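PDB 1KA2: thermostable carboxypeptidase 1 from Pyrococcus furiosus, which removes amino acids one after another from the C-terminus of peptides, with broad specificity, as a cobalt-dependent homodimeric metallocarboxypeptidase of the M32 family. Local coordinates for residues E147-E152 and Y156-D161; I86-D91 and Y163-R168. All blocks are in the same frame, centred on the assembly; numbering follows the deposited sequence.

Contact 1 (E147-E152 and Y156-D161); sequences EYLGYE and YDALLD
The carboxylate of Asp157, whose CB packs 4.4 Å from CB of Tyr151, is gripped at both oxygens: OD1 accepts from the backbone N of Thr169 and OD2 from that of Glu154. Thr169 opens helix 169-192, so the positive end of that helix is likely to stabilise this buried charge, and the short aspartate side chain keeps its carboxylate close to the backbone, where both amides can be met. Glu152 brings a like charge no nearer than 5.0 Å, from its OE2 to OD2 of Asp157. Beside this polar corner the contact is apolar, and no hydrogen bond crosses it. The methyl of Ala158 is its centre. Gly150 O lies 3.4 Å from Ala158 CB; Leu149 CB lies 3.9 Å from Ala158 CB, and Tyr151 CB lies 4.1 Å from it. A small residue suits this place, because the chain wraps round it at close quarters. The arrangement is two consecutive helices joined by a short loop, the second packing back on the first: helix 132-149 stops, the loop turns, and helix 155-163 returns against the end just left, with Ala158 also touching Ala146 and Leu159 touching Ala142. Gly150 makes the break, its positive phi of 99° setting a backbone shape in which a CB would collide with the preceding carbonyl. Leu149, the last helical residue, has CG anti to its carbonyl carbon (chi1 -84°), and its CD2 passes over Ala158 O at 3.8 Å; Phe100 packs on the same leucine. Tyr151 follows in an extended backbone. With CG wedged between backbone N and carbonyl carbon (chi1 53°), its ring stands obliquely to the alanine methyl, CD2 coming within 4.1 Å of Ala158 CB, and then runs on away from helix 155-163 toward Glu147.

Contact 2 (I86-D91 and Y163-R168); sequences IVRVLD and YEEGLR
Arg88 NE donates to Glu165 OE1 at 3.2 Å, with an N-H...O angle of 148°, and this bond is the firm part of a salt bridge made side by side. The two groups lie nearly coplanar, edge to edge, their planes only 12° apart, which sets NH2 opposite OE2 as well; OE1 is met on its syn side, a little out of plane. The arginine's other side is the packed one, NH1 donating to Ser469 O while the side chain rests on Pro472. Toward the acid the hold is looser: NH2 to Glu165 OE2 is a weak bond of 3.5 Å between two partly exposed residues. Nothing else bridges the two segments, so the link is one of charge at the surface, without an apolar core between them. Long side chains suit a link between backbones that stay apart. Glu165 reaches over with its chain extended beyond CG, whereas Arg88 bends at chi3 (88°) to turn its NE edge to the acid. Were Arg88 an alanine, the Glu165 carboxylate would probably lose its cationic mate and Ser469 O this donor. Glu165 stands on a type II beta turn from Glu164 to Leu167, closed by Leu167 N to Glu164 O at 2.7 Å; Gly166, with its positive phi, fills the third position, where a side chain would strike the preceding carbonyl. Arg168 then takes the N-cap position of helix 169-192, its N bonded to Asp171 OD2. The turn thus joins helices 155-163 and 169-192, and Glu164 fastens it to Ser294 and Gly296, around the start of helix 295-309, which carries the metal ligand Glu299. Across the bridge, helix 81-99 sets Val87 against helix 64-74 and Leu90 against helix 8-36.

How the contacts relate
The centres of the two contacts lie about 13 Å apart, on the same side of the chain's centre. Along the sequence 86-91 comes first, then 147-152, 156-161 and 163-168, so contact 1, a local connection, is nested in the long, mostly helical loop that contact 2 closes. Helix 155-163 carries one segment of contact 1 and runs into the turn of contact 2. Asp161 ties them: its OD1 makes a salt bridge to Arg168 NH2 at 2.7 Å and probably accepts from Gly166 N, while OD2 pairs with Arg92 on helix 81-99. Both contacts thus join helices of one subunit's helical framework, away from the catalytic metal site.

Contact 1 (E147-E152 and Y156-D161)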
loop_
_atom_site.group_PDB
_atom_site.type_symbol
_atom_site.label_atom_id
_atom_site.label_comp_id
_atom_site.label_asym_id
_atom_site.label_seq_id
_atom_site.Cartn_x
_atom_site.Cartn_y
_atom_site.Cartn_z
ATOM N N GLU A 147 13.572 -34.214 -0.324
ATOM C CA GLU A 147 14.713 -34.758 -1.062
ATOM C C GLU A 147 15.510 -33.646 -1.752
ATOM O O GLU A 147 16.731 -33.718 -1.832
ATOM C CB GLU A 147 14.246 -35.793 -2.101
ATOM C CG GLU A 147 13.510 -36.989 -1.496
ATOM C CD GLU A 147 14.362 -37.743 -0.494
ATOM O OE1 GLU A 147 13.792 -38.393 0.405
ATOM O OE2 GLU A 147 15.602 -37.692 -0.609
ATOM N N TYR A 148 14.822 -32.621 -2.249
ATOM C CA TYR A 148 15.508 -31.510 -2.909
ATOM C C TYR A 148 16.318 -30.710 -1.895
ATOM O O TYR A 148 17.427 -30.264 -2.189
ATOM C CB TYR A 148 14.500 -30.591 -3.606
ATOM C CG TYR A 148 13.998 -31.114 -4.935
ATOM C CD1 TYR A 148 12.632 -31.128 -5.227
ATOM C CD2 TYR A 148 14.889 -31.563 -5.914
ATOM C CE1 TYR A 148 12.160 -31.577 -6.467
ATOM C CE2 TYR A 148 14.430 -32.014 -7.156
ATOM C CZ TYR A 148 13.064 -32.017 -7.424
ATOM O OH TYR A 148 12.599 -32.458 -8.641
ATOM N N LEU A 149 15.755 -30.540 -0.702
ATOM C CA LEU A 149 16.415 -29.798 0.368
ATOM C C LEU A 149 17.587 -30.572 0.970
ATOM O O LEU A 149 18.654 -30.006 1.206
ATOM C CB LEU A 149 15.415 -29.467 1.482
ATOM C CG LEU A 149 14.487 -28.242 1.417
ATOM C CD1 LEU A 149 14.585 -27.535 0.083
ATOM C CD2 LEU A 149 13.062 -28.698 1.683
ATOM N N GLY A 150 17.379 -31.864 1.219
ATOM C CA GLY A 150 18.419 -32.688 1.806
ATOM C C GLY A 150 18.172 -32.813 3.296
ATOM O O GLY A 150 17.568 -31.921 3.890
ATOM N N TYR A 151 18.632 -33.903 3.905
ATOM C CA TYR A 151 18.429 -34.124 5.339
ATOM C C TYR A 151 19.284 -35.275 5.855
ATOM O O TYR A 151 19.544 -36.235 5.132
ATOM C CB TYR A 151 16.956 -34.431 5.592
ATOM C CG TYR A 151 16.437 -35.556 4.725
ATOM C CD1 TYR A 151 16.560 -36.890 5.125
ATOM C CD2 TYR A 151 15.858 -35.292 3.480
ATOM C CE1 TYR A 151 16.119 -37.935 4.305
ATOM C CE2 TYR A 151 15.416 -36.326 2.652
ATOM C CZ TYR A 151 15.550 -37.646 3.072
ATOM O OH TYR A 151 15.131 -38.678 2.258
ATOM N N GLU A 152 19.711 -35.193 7.110
ATOM C CA GLU A 152 20.533 -36.257 7.681
ATOM C C GLU A 152 19.711 -37.455 8.145
ATOM O O GLU A 152 19.781 -38.533 7.557
ATOM C CB GLU A 152 21.387 -35.714 8.842
ATOM C CG GLU A 152 20.738 -35.758 10.224
ATOM C CD GLU A 152 20.857 -34.452 10.993
ATOM O OE1 GLU A 152 21.505 -33.504 10.490
ATOM O OE2 GLU A 152 20.295 -34.378 12.112
ATOM N N TYR A 156 11.463 -35.464 7.135
ATOM C CA TYR A 156 10.682 -34.449 7.822
ATOM C C TYR A 156 11.559 -33.379 8.465
ATOM O O TYR A 156 11.065 -32.311 8.826
ATOM C CB TYR A 156 9.779 -35.091 8.873
ATOM C CG TYR A 156 8.747 -34.145 9.446
ATOM C CD1 TYR A 156 8.742 -33.829 10.805
ATOM C CD2 TYR A 156 7.781 -33.553 8.624
ATOM C CE1 TYR A 156 7.800 -32.948 11.339
ATOM C CE2 TYR A 156 6.833 -32.667 9.148
ATOM C CZ TYR A 156 6.850 -32.372 10.506
ATOM O OH TYR A 156 5.915 -31.516 11.033
ATOM N N ASP A 157 12.852 -33.659 8.605
ATOM C CA ASP A 157 13.770 -32.682 9.183
ATOM C C ASP A 157 13.934 -31.535 8.201
ATOM O O ASP A 157 14.093 -30.386 8.602
ATOM C CB ASP A 157 15.160 -33.280 9.438
ATOM C CG ASP A 157 15.151 -34.376 10.477
ATOM O OD1 ASP A 157 14.522 -34.206 11.537
ATOM O OD2 ASP A 157 15.794 -35.410 10.232
ATOM N N ALA A 158 13.913 -31.868 6.913
ATOM C CA ALA A 158 14.070 -30.892 5.839
ATOM C C ALA A 158 12.909 -29.905 5.759
ATOM O O ALA A 158 13.110 -28.738 5.445
ATOM C CB ALA A 158 14.241 -31.616 4.498
ATOM N N LEU A 159 11.695 -30.367 6.035
ATOM C CA LEU A 159 10.530 -29.481 5.990
ATOM C C LEU A 159 10.526 -28.589 7.229
ATOM O O LEU A 159 10.249 -27.387 7.163
ATOM C CB LEU A 159 9.246 -30.315 5.915
ATOM C CG LEU A 159 9.203 -31.245 4.696
ATOM C CD1 LEU A 159 7.928 -32.077 4.712
ATOM C CD2 LEU A 159 9.286 -30.419 3.418
ATOM N N LEU A 160 10.859 -29.198 8.357
ATOM C CA LEU A 160 10.918 -28.514 9.639
ATOM C C LEU A 160 11.957 -27.394 9.555
ATOM O O LEU A 160 11.698 -26.258 9.964
ATOM C CB LEU A 160 11.307 -29.531 10.714
ATOM C CG LEU A 160 10.522 -29.678 12.019
ATOM C CD1 LEU A 160 9.036 -29.392 11.814
ATOM C CD2 LEU A 160 10.751 -31.097 12.551
ATOM N N ASP A 161 13.126 -27.722 9.008
ATOM C CA ASP A 161 14.227 -26.766 8.864
ATOM C C ASP A 161 13.865 -25.648 7.904
ATOM O O ASP A 161 14.478 -24.574 7.922
ATOM C CB ASP A 161 15.484 -27.454 8.328
ATOM C CG ASP A 161 16.633 -26.476 8.116
ATOM O OD1 ASP A 161 17.290 -26.106 9.114
ATOM O OD2 ASP A 161 16.869 -26.066 6.960
#

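Contact 2 (I86-D91 and Y163-R168)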
loop_
_atom_site.group_PDB
_atom_site.type_symbol
_atom_site.label_atom_id
_atom_site.label_comp_id
_atom_site.label_asym_id
_atom_site.label_seq_id
_atom_site.Cartn_x
_atom_site.Cartn_y
_atom_site.Cartn_z
ATOM N N ILE A 86 25.319 -11.655 7.873
ATOM C CA ILE A 86 24.858 -11.349 6.529
ATOM C C ILE A 86 25.016 -12.578 5.650
ATOM O O ILE A 86 24.073 -12.994 4.964
ATOM C CB ILE A 86 25.673 -10.192 5.913
ATOM C CG1 ILE A 86 25.504 -8.936 6.760
ATOM C CG2 ILE A 86 25.209 -9.914 4.494
ATOM C CD1 ILE A 86 26.357 -7.800 6.300
ATOM N N VAL A 87 26.213 -13.157 5.686
ATOM C CA VAL A 87 26.527 -14.337 4.891
ATOM C C VAL A 87 25.721 -15.571 5.298
ATOM O O VAL A 87 25.143 -16.241 4.442
ATOM C CB VAL A 87 28.036 -14.669 4.971
ATOM C CG1 VAL A 87 28.349 -15.890 4.113
ATOM C CG2 VAL A 87 28.858 -13.463 4.512
ATOM N N ARG A 88 25.666 -15.873 6.592
ATOM C CA ARG A 88 24.916 -17.046 7.034
ATOM C C ARG A 88 23.496 -16.969 6.492
ATOM O O ARG A 88 23.007 -17.906 5.859
ATOM C CB ARG A 88 24.856 -17.140 8.565
ATOM C CG ARG A 88 24.395 -18.507 9.057
ATOM C CD ARG A 88 23.999 -18.519 10.534
ATOM N NE ARG A 88 22.589 -18.177 10.757
ATOM C CZ ARG A 88 22.123 -16.938 10.906
ATOM N NH1 ARG A 88 22.949 -15.901 10.862
ATOM N NH2 ARG A 88 20.828 -16.737 11.112
ATOM N N VAL A 89 22.848 -15.835 6.736
ATOM C CA VAL A 89 21.478 -15.613 6.294
ATOM C C VAL A 89 21.334 -15.718 4.777
ATOM O O VAL A 89 20.475 -16.449 4.274
ATOM C CB VAL A 89 20.966 -14.227 6.772
ATOM C CG1 VAL A 89 19.631 -13.887 6.108
ATOM C CG2 VAL A 89 20.825 -14.228 8.278
ATOM N N LEU A 90 22.170 -14.994 4.045
ATOM C CA LEU A 90 22.089 -15.032 2.595
ATOM C C LEU A 90 22.477 -16.389 2.025
ATOM O O LEU A 90 21.939 -16.808 0.999
ATOM C CB LEU A 90 22.949 -13.915 1.976
ATOM C CG LEU A 90 22.393 -12.494 2.183
ATOM C CD1 LEU A 90 23.346 -11.480 1.580
ATOM C CD2 LEU A 90 21.017 -12.370 1.533
ATOM N N ASP A 91 23.394 -17.091 2.684
ATOM C CA ASP A 91 23.793 -18.405 2.179
ATOM C C ASP A 91 22.602 -19.358 2.284
ATOM O O ASP A 91 22.333 -20.129 1.365
ATOM C CB ASP A 91 24.989 -18.963 2.962
ATOM C CG ASP A 91 25.489 -20.283 2.392
ATOM O OD1 ASP A 91 25.521 -21.280 3.144
ATOM O OD2 ASP A 91 25.841 -20.323 1.191
ATOM N N TYR A 163 10.930 -24.172 7.824
ATOM C CA TYR A 163 10.148 -23.186 8.564
ATOM C C TYR A 163 10.750 -22.710 9.876
ATOM O O TYR A 163 10.274 -21.735 10.459
ATOM C CB TYR A 163 8.749 -23.738 8.826
ATOM C CG TYR A 163 8.034 -24.105 7.555
ATOM C CD1 TYR A 163 7.960 -25.429 7.130
ATOM C CD2 TYR A 163 7.478 -23.115 6.740
ATOM C CE1 TYR A 163 7.351 -25.764 5.921
ATOM C CE2 TYR A 163 6.867 -23.439 5.525
ATOM C CZ TYR A 163 6.809 -24.765 5.124
ATOM O OH TYR A 163 6.212 -25.090 3.928
ATOM N N GLU A 164 11.772 -23.411 10.351
ATOM C CA GLU A 164 12.441 -23.041 11.590
ATOM C C GLU A 164 13.907 -23.468 11.469
ATOM O O GLU A 164 14.275 -24.616 11.761
ATOM C CB GLU A 164 11.763 -23.721 12.782
ATOM C CG GLU A 164 12.292 -23.297 14.160
ATOM C CD GLU A 164 11.920 -21.869 14.558
ATOM O OE1 GLU A 164 10.960 -21.319 13.981
ATOM O OE2 GLU A 164 12.572 -21.300 15.468
ATOM N N GLU A 165 14.729 -22.528 11.010
ATOM C CA GLU A 165 16.151 -22.756 10.802
ATOM C C GLU A 165 16.786 -23.594 11.905
ATOM O O GLU A 165 16.775 -23.214 13.079
ATOM C CB GLU A 165 16.870 -21.411 10.691
ATOM C CG GLU A 165 18.312 -21.503 10.212
ATOM C CD GLU A 165 19.000 -20.148 10.173
ATOM O OE1 GLU A 165 20.178 -20.103 9.767
ATOM O OE2 GLU A 165 18.367 -19.130 10.550
ATOM N N GLY A 166 17.325 -24.749 11.526
ATOM C CA GLY A 166 17.970 -25.612 12.500
ATOM C C GLY A 166 17.070 -26.557 13.281
ATOM O O GLY A 166 17.563 -27.353 14.092
ATOM N N LEU A 167 15.760 -26.484 13.060
ATOM C CA LEU A 167 14.839 -27.365 13.771
ATOM C C LEU A 167 14.955 -28.780 13.184
ATOM O O LEU A 167 15.089 -28.952 11.968
ATOM C CB LEU A 167 13.401 -26.842 13.653
ATOM C CG LEU A 167 12.391 -27.448 14.632
ATOM C CD1 LEU A 167 12.814 -27.126 16.064
ATOM C CD2 LEU A 167 10.997 -26.894 14.362
ATOM N N ARG A 168 14.930 -29.786 14.053
ATOM C CA ARG A 168 15.047 -31.177 13.615
ATOM C C ARG A 168 13.862 -31.951 14.156
ATOM O O ARG A 168 13.223 -31.512 15.105
ATOM C CB ARG A 168 16.342 -31.817 14.145
ATOM C CG ARG A 168 17.656 -31.240 13.621
ATOM C CD ARG A 168 17.840 -31.505 12.139
ATOM N NE ARG A 168 17.540 -30.321 11.342
ATOM C CZ ARG A 168 18.455 -29.518 10.808
ATOM N NH1 ARG A 168 19.745 -29.770 10.974
ATOM N NH2 ARG A 168 18.077 -28.448 10.119
#